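Local coordinates for acarbose Kinase Mak1 (Uncultured bacterium, PDB 6WB4), which probably phosphorylates the antidiabetic drug acarbose at the expense of ATP, as a carbohydrate kinase of the pfkB (ribokinase-like) family, at residues Q23-V29 against R151-V157; A68-H72 against A99-P103. One frame throughout, in Å; residues are numbered along the deposited sequence.

How the interactions relate
Strand 24-29 comes early in the chain, after the edge strand 15-17, and is followed by helix 65-73, which carries segment 68-72. The chain continues through strand 78-84 and helix 88-100 into segment 99-103, where interaction 2 closes a short loop of 26 residues. Only later does strand 152-157 arrive beside strand 24-29, so that interaction 1 closes a loop of 121 residues with interaction 2 nested inside it. Interaction 1 joins two neighbouring strands in the middle of the large sheet; interaction 2 ties a helix lying on that sheet to the end of helix 88-100. They meet directly, Val28 CG2 lying 4.0 Å from Ala68 N and Val26 packing on Val71.

Interaction 1. Residues Q23-V29 against R151-V157; sequences QADVLVV and RSRHVHV
Strands Val26-Val29 and His154-Val157 run parallel, their axes 24° apart, with Leu27 N donating to His154 O, Leu27 O accepting from His156 N (2.7 Å), and Val29 N donating to His156 O. Up to the corners at Asp25 and Arg153, the pairing is carried by Ala24 N on Arg151 O (2.8 Å) and Arg153 N on Ala24 O; the bond from His154 N to Asp25 O is weak. On one face Val28 CG1 meets the edge of the His156 imidazole near its plane, while Val26 CG2 approaches the His154 ring obliquely, 4.3 Å from CD2. Helices 65-73 and 265-280 cover this side. On the other, Val29 CG2 rests on Val155 CG1 (3.8 Å) beneath helix 163-172. Here Leu27 CB also covers Ser152 OG at 3.3 Å; the Ser152 hydroxyl, set beside its own backbone N (chi1 -60°), is hydrogen-bonded to Gly148 O. Asp25 OD1 and Arg153 NH1 stand 4.6 Å apart, too far for a salt bridge; Arg153 NH2 bonds to Leu278 O and Asp25 OD2 to Ala77 N. Both histidines turn to Ser178 OG, and His154 ND1 also to Ser176 OG. These bonds satisfy both ring nitrogens of His154 and ND1 of His156, and should limit rotation of the His156 ring, about 4 Å from a bound calcium ion.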
ATOM      1  N   GLN B  23      16.267  20.449  25.554  1.00 86.63           N
ATOM      2  CA  GLN B  23      15.587  21.532  24.857  1.00 66.30           C
ATOM      3  C   GLN B  23      15.559  21.304  23.348  1.00 75.62           C
ATOM      4  O   GLN B  23      16.543  20.852  22.765  1.00 81.84           O
ATOM      5  CB  GLN B  23      16.261  22.871  25.176  1.00 62.49           C
ATOM      6  CG  GLN B  23      15.600  24.078  24.532  1.00 79.93           C
ATOM      7  CD  GLN B  23      14.448  24.622  25.367  1.00 82.36           C
ATOM      8  OE1 GLN B  23      14.201  24.154  26.480  1.00 81.35           O
ATOM      9  NE2 GLN B  23      13.718  25.592  24.816  1.00 74.61           N
ATOM     10  N   ALA B  24      14.435  21.628  22.715  1.00 64.38           N
ATOM     11  CA  ALA B  24      14.319  21.457  21.276  1.00 48.77           C
ATOM     12  C   ALA B  24      14.190  22.824  20.621  1.00 52.75           C
ATOM     13  O   ALA B  24      13.545  23.719  21.152  1.00 59.07           O
ATOM     14  CB  ALA B  24      13.119  20.591  20.930  1.00 40.14           C
ATOM     15  N   ASP B  25      14.812  22.981  19.461  1.00 53.98           N
ATOM     16  CA  ASP B  25      14.661  24.197  18.680  1.00 54.63           C
ATOM     17  C   ASP B  25      13.302  24.208  18.000  1.00 60.81           C
ATOM     18  O   ASP B  25      12.589  25.217  18.006  1.00 60.43           O
ATOM     19  CB  ASP B  25      15.786  24.316  17.660  1.00 53.39           C
ATOM     20  CG  ASP B  25      17.135  24.505  18.322  1.00 63.98           C
ATOM     21  OD1 ASP B  25      17.268  25.466  19.113  1.00 72.08           O
ATOM     22  OD2 ASP B  25      18.047  23.684  18.073  1.00 64.31           O
ATOM     23  N   VAL B  26      12.942  23.085  17.393  1.00 49.85           N
ATOM     24  CA  VAL B  26      11.653  23.004  16.739  1.00 45.95           C
ATOM     25  C   VAL B  26      10.879  21.751  17.137  1.00 50.54           C
ATOM     26  O   VAL B  26      11.333  20.619  16.930  1.00 44.23           O
ATOM     27  CB  VAL B  26      11.806  23.030  15.221  1.00 50.08           C
ATOM     28  CG1 VAL B  26      10.462  22.797  14.560  1.00 43.40           C
ATOM     29  CG2 VAL B  26      12.403  24.351  14.779  1.00 40.11           C
ATOM     30  N   LEU B  27       9.708  21.962  17.722  1.00 44.23           N
ATOM     31  CA  LEU B  27       8.777  20.869  17.928  1.00 52.92           C
ATOM     32  C   LEU B  27       7.783  20.847  16.772  1.00 53.21           C
ATOM     33  O   LEU B  27       7.206  21.876  16.430  1.00 54.09           O
ATOM     34  CB  LEU B  27       8.068  21.008  19.268  1.00 45.78           C
ATOM     35  CG  LEU B  27       6.970  19.987  19.567  1.00 49.73           C
ATOM     36  CD1 LEU B  27       7.499  18.553  19.567  1.00 45.52           C
ATOM     37  CD2 LEU B  27       6.352  20.321  20.907  1.00 40.95           C
ATOM     38  N   VAL B  28       7.616  19.683  16.151  1.00 52.12           N
ATOM     39  CA  VAL B  28       6.606  19.498  15.112  1.00 47.76           C
ATOM     40  C   VAL B  28       5.412  18.789  15.737  1.00 54.35           C
ATOM     41  O   VAL B  28       5.577  17.793  16.440  1.00 67.38           O
ATOM     42  CB  VAL B  28       7.135  18.676  13.919  1.00 44.81           C
ATOM     43  CG1 VAL B  28       6.058  18.565  12.822  1.00 35.93           C
ATOM     44  CG2 VAL B  28       8.394  19.314  13.353  1.00 39.24           C
ATOM     45  N   VAL B  29       4.213  19.297  15.487  1.00 47.51           N
ATOM     46  CA  VAL B  29       3.022  18.714  16.087  1.00 46.52           C
ATOM     47  C   VAL B  29       2.083  18.105  15.052  1.00 52.62           C
ATOM     48  O   VAL B  29       1.476  18.827  14.266  1.00 61.57           O
ATOM     49  CB  VAL B  29       2.233  19.770  16.893  1.00 47.45           C
ATOM     50  CG1 VAL B  29       0.943  19.176  17.427  1.00 37.92           C
ATOM     51  CG2 VAL B  29       3.060  20.290  18.034  1.00 40.98           C
ATOM     52  N   ARG B 151       9.484  22.363  26.627  1.00 70.67           N
ATOM     53  CA  ARG B 151      10.873  22.026  26.348  1.00 67.39           C
ATOM     54  C   ARG B 151      11.309  22.483  24.956  1.00 63.80           C
ATOM     55  O   ARG B 151      12.423  22.187  24.523  1.00 59.19           O
ATOM     56  CB  ARG B 151      11.078  20.511  26.482  1.00 82.97           C
ATOM     57  CG  ARG B 151      10.789  19.959  27.877  1.00 98.27           C
ATOM     58  CD  ARG B 151      11.182  18.489  28.006  1.00112.47           C
ATOM     59  NE  ARG B 151      10.937  17.962  29.351  1.00122.40           N
ATOM     60  CZ  ARG B 151      11.835  17.952  30.336  1.00120.11           C
ATOM     61  NH1 ARG B 151      13.049  18.449  30.139  1.00114.51           N
ATOM     62  NH2 ARG B 151      11.514  17.450  31.525  1.00114.25           N
ATOM     63  N   SER B 152      10.435  23.197  24.250  1.00 63.30           N
ATOM     64  CA  SER B 152      10.735  23.600  22.877  1.00 49.76           C
ATOM     65  C   SER B 152      10.703  25.101  22.637  1.00 64.41           C
ATOM     66  O   SER B 152       9.895  25.834  23.223  1.00 60.49           O
ATOM     67  CB  SER B 152       9.771  22.925  21.909  1.00 48.97           C
ATOM     68  OG  SER B 152       9.884  21.514  21.993  1.00 68.66           O
ATOM     69  N   ARG B 153      11.556  25.538  21.716  1.00 58.71           N
ATOM     70  CA  ARG B 153      11.725  26.953  21.439  1.00 57.73           C
ATOM     71  C   ARG B 153      10.737  27.453  20.391  1.00 56.45           C
ATOM     72  O   ARG B 153      10.189  28.543  20.509  1.00 61.62           O
ATOM     73  CB  ARG B 153      13.155  27.237  20.977  1.00 52.73           C
ATOM     74  CG  ARG B 153      13.396  28.700  20.701  1.00 67.32           C
ATOM     75  CD  ARG B 153      14.760  28.979  20.109  1.00 79.93           C
ATOM     76  NE  ARG B 153      14.750  30.275  19.433  1.00 80.67           N
ATOM     77  CZ  ARG B 153      15.684  30.691  18.584  1.00 84.94           C
ATOM     78  NH1 ARG B 153      16.735  29.920  18.309  1.00 85.70           N
ATOM     79  NH2 ARG B 153      15.569  31.889  18.020  1.00 72.42           N
ATOM     80  N   HIS B 154      10.513  26.641  19.368  1.00 55.06           N
ATOM     81  CA  HIS B 154       9.562  26.966  18.325  1.00 38.20           C
ATOM     82  C   HIS B 154       8.669  25.751  18.057  1.00 51.80           C
ATOM     83  O   HIS B 154       9.109  24.611  18.168  1.00 60.02           O
ATOM     84  CB  HIS B 154      10.301  27.388  17.059  1.00 44.69           C
ATOM     85  CG  HIS B 154       9.405  27.628  15.885  1.00 55.81           C
ATOM     86  ND1 HIS B 154       8.904  28.872  15.572  1.00 55.46           N
ATOM     87  CD2 HIS B 154       8.897  26.776  14.959  1.00 59.12           C
ATOM     88  CE1 HIS B 154       8.146  28.782  14.493  1.00 66.02           C
ATOM     89  NE2 HIS B 154       8.123  27.520  14.105  1.00 64.98           N
ATOM     90  N   VAL B 155       7.415  26.000  17.702  1.00 44.89           N
ATOM     91  CA  VAL B 155       6.454  24.932  17.512  1.00 48.78           C
ATOM     92  C   VAL B 155       5.823  25.029  16.121  1.00 59.76           C
ATOM     93  O   VAL B 155       5.133  26.003  15.811  1.00 51.98           O
ATOM     94  CB  VAL B 155       5.368  24.975  18.606  1.00 47.94           C
ATOM     95  CG1 VAL B 155       4.328  23.895  18.376  1.00 39.23           C
ATOM     96  CG2 VAL B 155       6.007  24.820  19.985  1.00 50.50           C
ATOM     97  N   HIS B 156       6.090  24.029  15.279  1.00 61.92           N
ATOM     98  CA  HIS B 156       5.519  23.979  13.935  1.00 50.19           C
ATOM     99  C   HIS B 156       4.327  23.037  13.934  1.00 50.95           C
ATOM    100  O   HIS B 156       4.421  21.893  14.382  1.00 52.04           O
ATOM    101  CB  HIS B 156       6.551  23.538  12.909  1.00 48.70           C
ATOM    102  CG  HIS B 156       6.017  23.464  11.513  1.00 54.97           C
ATOM    103  ND1 HIS B 156       5.801  24.584  10.741  1.00 58.76           N
ATOM    104  CD2 HIS B 156       5.653  22.405  10.753  1.00 42.94           C
ATOM    105  CE1 HIS B 156       5.334  24.219   9.562  1.00 55.96           C
ATOM    106  NE2 HIS B 156       5.234  22.901   9.542  1.00 45.92           N
ATOM    107  N   VAL B 157       3.192  23.524  13.456  1.00 47.70           N
ATOM    108  CA  VAL B 157       1.955  22.793  13.650  1.00 50.21           C
ATOM    109  C   VAL B 157       1.330  22.340  12.341  1.00 58.22           C
ATOM    110  O   VAL B 157       0.897  23.159  11.521  1.00 61.04           O
ATOM    111  CB  VAL B 157       0.945  23.645  14.436  1.00 43.99           C
ATOM    112  CG1 VAL B 157      -0.391  22.962  14.507  1.00 41.51           C
ATOM    113  CG2 VAL B 157       1.480  23.941  15.832  1.00 50.90           C
TER

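Interaction 2. Residues A68-H72 against A99-P103; sequences ALGVH and AAGIP
His72 and Ile102 carry the centre of this contact, their side chains lying alongside one another and running in opposing senses where helix 65-73 faces the chain leaving helix 88-100. Ile102 is buried and points at the helix. Its CG1 lies 3.7 Å from His72 CD2, approaching the imidazole obliquely, and its terminal CD1 reaches on between three neighbours: His72 CB at 4.0 Å, Leu69 CD2 at 4.1 Å and the Ala68 carbonyl oxygen. With CG1 set beside the backbone N (chi1 -58°) and the chain extended beyond it, the methyl is carried deep enough to reach one turn of the helix. Leu69 crosses the isoleucine at about a right angle. Ser78 of strand 78-84 lies beside both Ile102 and His72 and hydrogen-bonds to Ala68 O, so the apolar pocket adjoins the sheet.

The loose edge is Leu69 CD2 on Ala100 CB, 4.3 Å apart. Toward solvent the apolar packing gives way to polar contacts. The His72 ring, swung out from its helix with CG anti to the backbone N (chi1 -171°), reaches the turn at the end of helix 88-100. Ala100 O sits 3.3 Å above one face of the ring, offset toward the rim, with CE1 the nearest ring atom at 3.4 Å. Gly101 O comes up obliquely near NE2. Gly101 itself is exposed and adopts positive phi (80°) in a Schellman motif, which turns the chain from the helix into Ile102 and strand 104-108. Thus Ile102 supplies most of the apolar contact, with a smaller share from Leu69 on Ala100, while two carbonyl oxygens put partial negative charge near the partly exposed imidazole, which would probably favour some positive character on the ring.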
ATOM      1  N   ALA B  68      10.669  17.842  10.456  1.00 42.95           N
ATOM      2  CA  ALA B  68      11.521  17.366  11.547  1.00 53.64           C
ATOM      3  C   ALA B  68      12.888  16.908  11.036  1.00 57.67           C
ATOM      4  O   ALA B  68      13.922  17.189  11.654  1.00 60.82           O
ATOM      5  CB  ALA B  68      10.840  16.236  12.305  1.00 39.27           C
ATOM      6  N   LEU B  69      12.880  16.205   9.906  1.00 55.31           N
ATOM      7  CA  LEU B  69      14.101  15.685   9.297  1.00 52.37           C
ATOM      8  C   LEU B  69      14.992  16.806   8.766  1.00 54.72           C
ATOM      9  O   LEU B  69      16.207  16.799   8.984  1.00 57.02           O
ATOM     10  CB  LEU B  69      13.754  14.728   8.159  1.00 44.13           C
ATOM     11  CG  LEU B  69      13.464  13.255   8.434  1.00 52.97           C
ATOM     12  CD1 LEU B  69      12.907  12.621   7.169  1.00 40.50           C
ATOM     13  CD2 LEU B  69      14.751  12.528   8.866  1.00 43.96           C
ATOM     14  N   GLY B  70      14.380  17.768   8.079  1.00 44.21           N
ATOM     15  CA  GLY B  70      15.098  18.922   7.566  1.00 51.62           C
ATOM     16  C   GLY B  70      15.817  19.694   8.662  1.00 58.67           C
ATOM     17  O   GLY B  70      16.988  20.054   8.526  1.00 65.07           O
ATOM     18  N   VAL B  71      15.103  19.941   9.752  1.00 44.60           N
ATOM     19  CA  VAL B  71      15.649  20.642  10.902  1.00 51.17           C
ATOM     20  C   VAL B  71      16.808  19.875  11.541  1.00 55.39           C
ATOM     21  O   VAL B  71      17.854  20.448  11.879  1.00 50.72           O
ATOM     22  CB  VAL B  71      14.556  20.883  11.956  1.00 51.38           C
ATOM     23  CG1 VAL B  71      15.174  21.360  13.256  1.00 59.10           C
ATOM     24  CG2 VAL B  71      13.539  21.898  11.436  1.00 44.94           C
ATOM     25  N   HIS B  72      16.610  18.576  11.718  1.00 51.38           N
ATOM     26  CA  HIS B  72      17.636  17.737  12.319  1.00 51.05           C
ATOM     27  C   HIS B  72      18.882  17.696  11.424  1.00 52.90           C
ATOM     28  O   HIS B  72      20.016  17.773  11.904  1.00 55.55           O
ATOM     29  CB  HIS B  72      17.098  16.331  12.553  1.00 46.48           C
ATOM     30  CG  HIS B  72      18.013  15.463  13.354  1.00 56.57           C
ATOM     31  ND1 HIS B  72      19.063  14.768  12.792  1.00 52.53           N
ATOM     32  CD2 HIS B  72      18.030  15.165  14.675  1.00 62.95           C
ATOM     33  CE1 HIS B  72      19.687  14.081  13.730  1.00 52.10           C
ATOM     34  NE2 HIS B  72      19.078  14.301  14.882  1.00 55.60           N
ATOM     35  N   ALA B  99      16.120   5.539  14.651  1.00 51.82           N
ATOM     36  CA  ALA B  99      17.250   5.435  13.721  1.00 51.28           C
ATOM     37  C   ALA B  99      17.716   6.797  13.187  1.00 54.87           C
ATOM     38  O   ALA B  99      18.886   6.962  12.845  1.00 56.13           O
ATOM     39  CB  ALA B  99      16.897   4.521  12.569  1.00 51.68           C
ATOM     40  N   ALA B 100      16.798   7.755  13.101  1.00 49.78           N
ATOM     41  CA  ALA B 100      17.114   9.111  12.637  1.00 54.05           C
ATOM     42  C   ALA B 100      17.645  10.025  13.743  1.00 57.05           C
ATOM     43  O   ALA B 100      18.152  11.113  13.473  1.00 58.15           O
ATOM     44  CB  ALA B 100      15.879   9.741  12.006  1.00 58.88           C
ATOM     45  N   GLY B 101      17.520   9.576  14.984  1.00 53.60           N
ATOM     46  CA  GLY B 101      17.988  10.337  16.128  1.00 48.51           C
ATOM     47  C   GLY B 101      17.041  11.438  16.567  1.00 54.25           C
ATOM     48  O   GLY B 101      17.465  12.409  17.183  1.00 55.65           O
ATOM     49  N   ILE B 102      15.759  11.289  16.245  1.00 61.31           N
ATOM     50  CA  ILE B 102      14.754  12.326  16.481  1.00 52.32           C
ATOM     51  C   ILE B 102      13.738  11.873  17.532  1.00 55.59           C
ATOM     52  O   ILE B 102      13.028  10.883  17.320  1.00 50.92           O
ATOM     53  CB  ILE B 102      14.010  12.715  15.195  1.00 49.58           C
ATOM     54  CG1 ILE B 102      15.001  13.199  14.140  1.00 48.09           C
ATOM     55  CG2 ILE B 102      13.024  13.840  15.470  1.00 45.39           C
ATOM     56  CD1 ILE B 102      14.356  13.484  12.799  1.00 47.20           C
ATOM     57  N   PRO B 103      13.687  12.577  18.682  1.00 48.80           N
ATOM     58  CA  PRO B 103      12.752  12.241  19.764  1.00 50.27           C
ATOM     59  C   PRO B 103      11.293  12.377  19.334  1.00 47.62           C
ATOM     60  O   PRO B 103      10.917  13.356  18.685  1.00 53.86           O
ATOM     61  CB  PRO B 103      13.086  13.264  20.850  1.00 48.56           C
ATOM     62  CG  PRO B 103      14.449  13.743  20.525  1.00 48.42           C
ATOM     63  CD  PRO B 103      14.532  13.725  19.032  1.00 49.37           C
TER